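Local coordinates for muconate lactonizing enzyme (Corynebacterium glutamicum, PDB 3I4K), which belongs to the enolase superfamily, pairing an enolase-like N-terminal domain with a TIM-barrel-like C-terminal domain that binds a magnesium ion, at residues 126-140 against 347-360. Residues are numbered along the deposited sequence; the frame is centred on the assembly and turned at random.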
# COMPACT_ATOMS: atom_id res chain seq x y z
N VAL A 126 15.00 4.96 -6.22
CA VAL A 126 14.27 4.18 -5.23
C VAL A 126 12.77 4.19 -5.52
O VAL A 126 12.06 3.23 -5.22
CB VAL A 126 14.53 4.72 -3.81
CG1 VAL A 126 13.36 4.37 -2.90
CG2 VAL A 126 15.82 4.12 -3.25
N ARG A 127 12.27 5.28 -6.11
CA ARG A 127 10.85 5.41 -6.42
C ARG A 127 10.34 4.40 -7.45
O ARG A 127 9.15 4.11 -7.50
CB ARG A 127 10.55 6.81 -6.94
CG ARG A 127 11.31 7.16 -8.20
CD ARG A 127 10.95 8.52 -8.72
NE ARG A 127 11.67 8.81 -9.95
CZ ARG A 127 12.96 9.13 -9.99
NH1 ARG A 127 13.67 9.19 -8.87
NH2 ARG A 127 13.55 9.36 -11.16
N ASP A 128 11.24 3.87 -8.27
CA ASP A 128 10.82 2.89 -9.27
C ASP A 128 10.55 1.54 -8.61
O ASP A 128 10.12 0.60 -9.26
CB ASP A 128 11.88 2.74 -10.36
CG ASP A 128 11.91 3.92 -11.32
OD1 ASP A 128 11.02 4.79 -11.25
OD2 ASP A 128 12.84 3.96 -12.15
N LEU A 129 10.80 1.45 -7.31
CA LEU A 129 10.51 0.21 -6.59
C LEU A 129 9.22 0.47 -5.82
O LEU A 129 8.66 -0.43 -5.18
CB LEU A 129 11.63 -0.13 -5.60
CG LEU A 129 13.02 -0.44 -6.15
CD1 LEU A 129 13.92 -0.92 -5.02
CD2 LEU A 129 12.93 -1.50 -7.23
N LEU A 130 8.74 1.71 -5.91
CA LEU A 130 7.54 2.15 -5.21
C LEU A 130 6.39 2.59 -6.12
O LEU A 130 5.51 3.33 -5.68
CB LEU A 130 7.89 3.30 -4.27
CG LEU A 130 9.02 3.04 -3.27
CD1 LEU A 130 9.39 4.33 -2.57
CD2 LEU A 130 8.61 1.96 -2.28
N GLY A 131 6.40 2.16 -7.38
CA GLY A 131 5.32 2.53 -8.29
C GLY A 131 5.65 3.49 -9.42
O GLY A 131 4.79 3.78 -10.25
N GLY A 132 6.88 3.98 -9.47
CA GLY A 132 7.24 4.91 -10.53
C GLY A 132 7.03 6.35 -10.12
O GLY A 132 6.92 6.65 -8.93
N THR A 133 6.96 7.26 -11.09
CA THR A 133 6.80 8.65 -10.72
C THR A 133 5.43 9.26 -11.03
O THR A 133 4.82 8.96 -12.06
CB THR A 133 7.92 9.53 -11.34
OG1 THR A 133 7.54 9.99 -12.64
CG2 THR A 133 9.20 8.73 -11.48
N VAL A 134 4.97 10.09 -10.10
CA VAL A 134 3.70 10.80 -10.19
C VAL A 134 4.03 12.29 -10.28
O VAL A 134 3.28 13.08 -10.87
CB VAL A 134 2.83 10.60 -8.92
CG1 VAL A 134 1.52 11.35 -9.06
CG2 VAL A 134 2.57 9.13 -8.67
N ARG A 135 5.17 12.66 -9.69
CA ARG A 135 5.62 14.06 -9.66
C ARG A 135 7.14 14.12 -9.58
O ARG A 135 7.79 13.17 -9.13
CB ARG A 135 5.02 14.77 -8.45
CG ARG A 135 5.48 14.15 -7.14
CD ARG A 135 4.85 14.78 -5.90
NE ARG A 135 3.63 14.10 -5.47
CZ ARG A 135 2.41 14.51 -5.77
NH1 ARG A 135 2.25 15.61 -6.50
NH2 ARG A 135 1.35 13.86 -5.30
N ASP A 136 7.71 15.25 -10.01
CA ASP A 136 9.16 15.41 -9.96
C ASP A 136 9.58 16.58 -9.08
O ASP A 136 10.74 16.96 -9.05
CB ASP A 136 9.74 15.60 -11.38
CG ASP A 136 9.01 16.65 -12.19
OD1 ASP A 136 8.80 17.77 -11.68
OD2 ASP A 136 8.65 16.36 -13.35
N LYS A 137 8.61 17.14 -8.36
CA LYS A 137 8.86 18.25 -7.45
C LYS A 137 7.68 18.40 -6.49
O LYS A 137 6.53 18.16 -6.86
CB LYS A 137 9.06 19.55 -8.23
CG LYS A 137 7.81 20.07 -8.89
CD LYS A 137 8.07 21.37 -9.63
CE LYS A 137 6.79 21.90 -10.27
NZ LYS A 137 6.96 23.27 -10.84
N VAL A 138 7.96 18.80 -5.25
CA VAL A 138 6.92 18.96 -4.24
C VAL A 138 6.98 20.32 -3.57
O VAL A 138 8.01 21.00 -3.61
CB VAL A 138 7.05 17.87 -3.13
CG1 VAL A 138 6.88 16.48 -3.73
CG2 VAL A 138 8.41 17.98 -2.45
N ASP A 139 5.87 20.72 -2.96
CA ASP A 139 5.86 21.98 -2.24
C ASP A 139 6.50 21.73 -0.88
O ASP A 139 6.46 20.61 -0.36
CB ASP A 139 4.44 22.51 -2.09
CG ASP A 139 3.86 22.97 -3.41
OD1 ASP A 139 4.57 23.70 -4.15
OD2 ASP A 139 2.71 22.62 -3.73
N VAL A 140 7.11 22.76 -0.32
CA VAL A 140 7.78 22.63 0.96
C VAL A 140 7.34 23.71 1.93
O VAL A 140 7.43 24.91 1.64
CB VAL A 140 9.32 22.68 0.79
CG1 VAL A 140 10.02 22.53 2.15
CG2 VAL A 140 9.77 21.58 -0.15
N TYR A 347 16.23 23.86 -3.82
CA TYR A 347 15.07 24.48 -3.19
C TYR A 347 14.84 25.83 -3.82
O TYR A 347 15.62 26.76 -3.60
CB TYR A 347 15.30 24.68 -1.69
CG TYR A 347 15.31 23.41 -0.88
CD1 TYR A 347 14.12 22.86 -0.39
CD2 TYR A 347 16.51 22.77 -0.58
CE1 TYR A 347 14.13 21.69 0.37
CE2 TYR A 347 16.53 21.60 0.18
CZ TYR A 347 15.34 21.07 0.65
OH TYR A 347 15.37 19.91 1.39
N LYS A 348 13.78 25.95 -4.61
CA LYS A 348 13.47 27.23 -5.22
C LYS A 348 11.97 27.40 -5.42
O LYS A 348 11.25 26.43 -5.63
CB LYS A 348 14.20 27.39 -6.57
CG LYS A 348 13.80 26.39 -7.64
CD LYS A 348 14.54 26.68 -8.94
CE LYS A 348 14.21 25.64 -10.02
NZ LYS A 348 15.00 25.87 -11.27
N ASP A 349 11.52 28.64 -5.32
CA ASP A 349 10.11 28.96 -5.49
C ASP A 349 9.18 28.13 -4.60
O ASP A 349 8.10 27.71 -5.03
CB ASP A 349 9.72 28.79 -6.97
CG ASP A 349 10.57 29.65 -7.89
OD1 ASP A 349 10.54 30.89 -7.73
OD2 ASP A 349 11.26 29.08 -8.77
N GLY A 350 9.61 27.89 -3.37
CA GLY A 350 8.79 27.14 -2.43
C GLY A 350 8.73 25.65 -2.66
O GLY A 350 7.90 24.96 -2.07
N GLN A 351 9.62 25.14 -3.51
CA GLN A 351 9.63 23.72 -3.78
C GLN A 351 11.03 23.14 -3.73
O GLN A 351 12.00 23.85 -3.49
CB GLN A 351 9.04 23.45 -5.17
CG GLN A 351 7.76 24.20 -5.49
CD GLN A 351 7.00 23.55 -6.63
OE1 GLN A 351 6.26 22.59 -6.43
NE2 GLN A 351 7.20 24.07 -7.84
N VAL A 352 11.11 21.85 -3.96
CA VAL A 352 12.37 21.15 -4.01
C VAL A 352 12.17 20.04 -5.03
O VAL A 352 11.13 19.37 -5.04
CB VAL A 352 12.75 20.55 -2.64
CG1 VAL A 352 11.67 19.61 -2.15
CG2 VAL A 352 14.09 19.82 -2.74
N ALA A 353 13.14 19.87 -5.92
CA ALA A 353 13.04 18.85 -6.96
C ALA A 353 13.43 17.50 -6.41
O ALA A 353 14.28 17.40 -5.53
CB ALA A 353 13.92 19.22 -8.14
N ILE A 354 12.80 16.45 -6.93
CA ILE A 354 13.10 15.10 -6.51
C ILE A 354 14.48 14.73 -7.03
O ILE A 354 14.81 15.01 -8.18
CB ILE A 354 12.06 14.07 -7.06
CG1 ILE A 354 10.77 14.12 -6.23
CG2 ILE A 354 12.65 12.66 -7.00
CD1 ILE A 354 10.11 15.46 -6.15
N PRO A 355 15.31 14.11 -6.19
CA PRO A 355 16.66 13.70 -6.56
C PRO A 355 16.68 12.68 -7.69
O PRO A 355 16.28 11.53 -7.51
CB PRO A 355 17.21 13.11 -5.27
CG PRO A 355 16.48 13.88 -4.22
CD PRO A 355 15.08 13.87 -4.75
N GLN A 356 17.14 13.11 -8.86
CA GLN A 356 17.22 12.22 -10.01
C GLN A 356 18.48 11.38 -9.89
O GLN A 356 19.50 11.84 -9.35
CB GLN A 356 17.25 13.04 -11.31
CG GLN A 356 15.98 13.85 -11.55
CD GLN A 356 14.76 12.97 -11.74
OE1 GLN A 356 14.65 12.24 -12.73
NE2 GLN A 356 13.83 13.03 -10.79
N GLY A 357 18.42 10.14 -10.37
CA GLY A 357 19.57 9.27 -10.28
C GLY A 357 19.26 7.99 -9.52
O GLY A 357 18.22 7.89 -8.88
N PRO A 358 20.17 7.01 -9.57
CA PRO A 358 20.00 5.72 -8.89
C PRO A 358 19.83 5.86 -7.38
O PRO A 358 20.14 6.90 -6.80
CB PRO A 358 21.27 4.97 -9.26
CG PRO A 358 22.28 6.07 -9.35
CD PRO A 358 21.53 7.13 -10.12
N GLY A 359 19.33 4.80 -6.75
CA GLY A 359 19.13 4.82 -5.31
C GLY A 359 18.31 6.01 -4.87
O GLY A 359 17.35 6.37 -5.56
N LEU A 360 18.67 6.63 -3.75
CA LEU A 360 17.93 7.80 -3.28
C LEU A 360 18.12 8.99 -4.20
O LEU A 360 17.41 9.99 -4.10
CB LEU A 360 18.36 8.19 -1.86
CG LEU A 360 17.90 7.38 -0.64
CD1 LEU A 360 16.49 6.86 -0.87
CD2 LEU A 360 18.84 6.24 -0.39
O HOH W 1 5.94 26.42 -0.44
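Val-138 and Val-352 pair through two backbone bonds across their facing edges: Val-138 N donates to Val-352 O and Val-352 N returns the bond to Val-138 O, each 3.2 Å long. This is the hydrogen-bonded pair in a short antiparallel pairing of strands 137-139 and 351-353. The pairing runs on at both ends, through a nearly straight bond from Ile-354 N to Asp-136 O (3.0 Å, 178° at the hydrogen) and one from Val-140 N to Gly-350 O. Water 1 donates to both Val-140 O and Gly-350 O, bridging the strand to the type I' turn of the 347-353 hairpin. Farther along, Val-126 N reaches Gly-359 O at 2.8 Å, in a bent bond from above the carbonyl plane.

The apolar packing is on the face of Val-138 and Val-352, whose side chains lie side by side. Val-352 CG1, set between its own N and carbonyl carbon (chi1 57°), meets Val-138 CG2 at 3.7 Å and presses tightly on Val-140 CG2 at 3.4 Å. Ile-354 lays CD1 against the Asp-136 to Lys-137 peptide, 3.2 Å from Lys-137 N. Apart from these, Val-126 CG2 touches Leu-360 CD1.

Strand 137-144, first of the parallel run in this TIM-barrel-like domain, lies beside 167-171; on its other edge strand 351-353 joins the late hairpin antiparallel, making one sheet from distant parts of the chain. Helix 308-320 packs on Val-138 and Ile-354, while helix 104-121 backs Val-126.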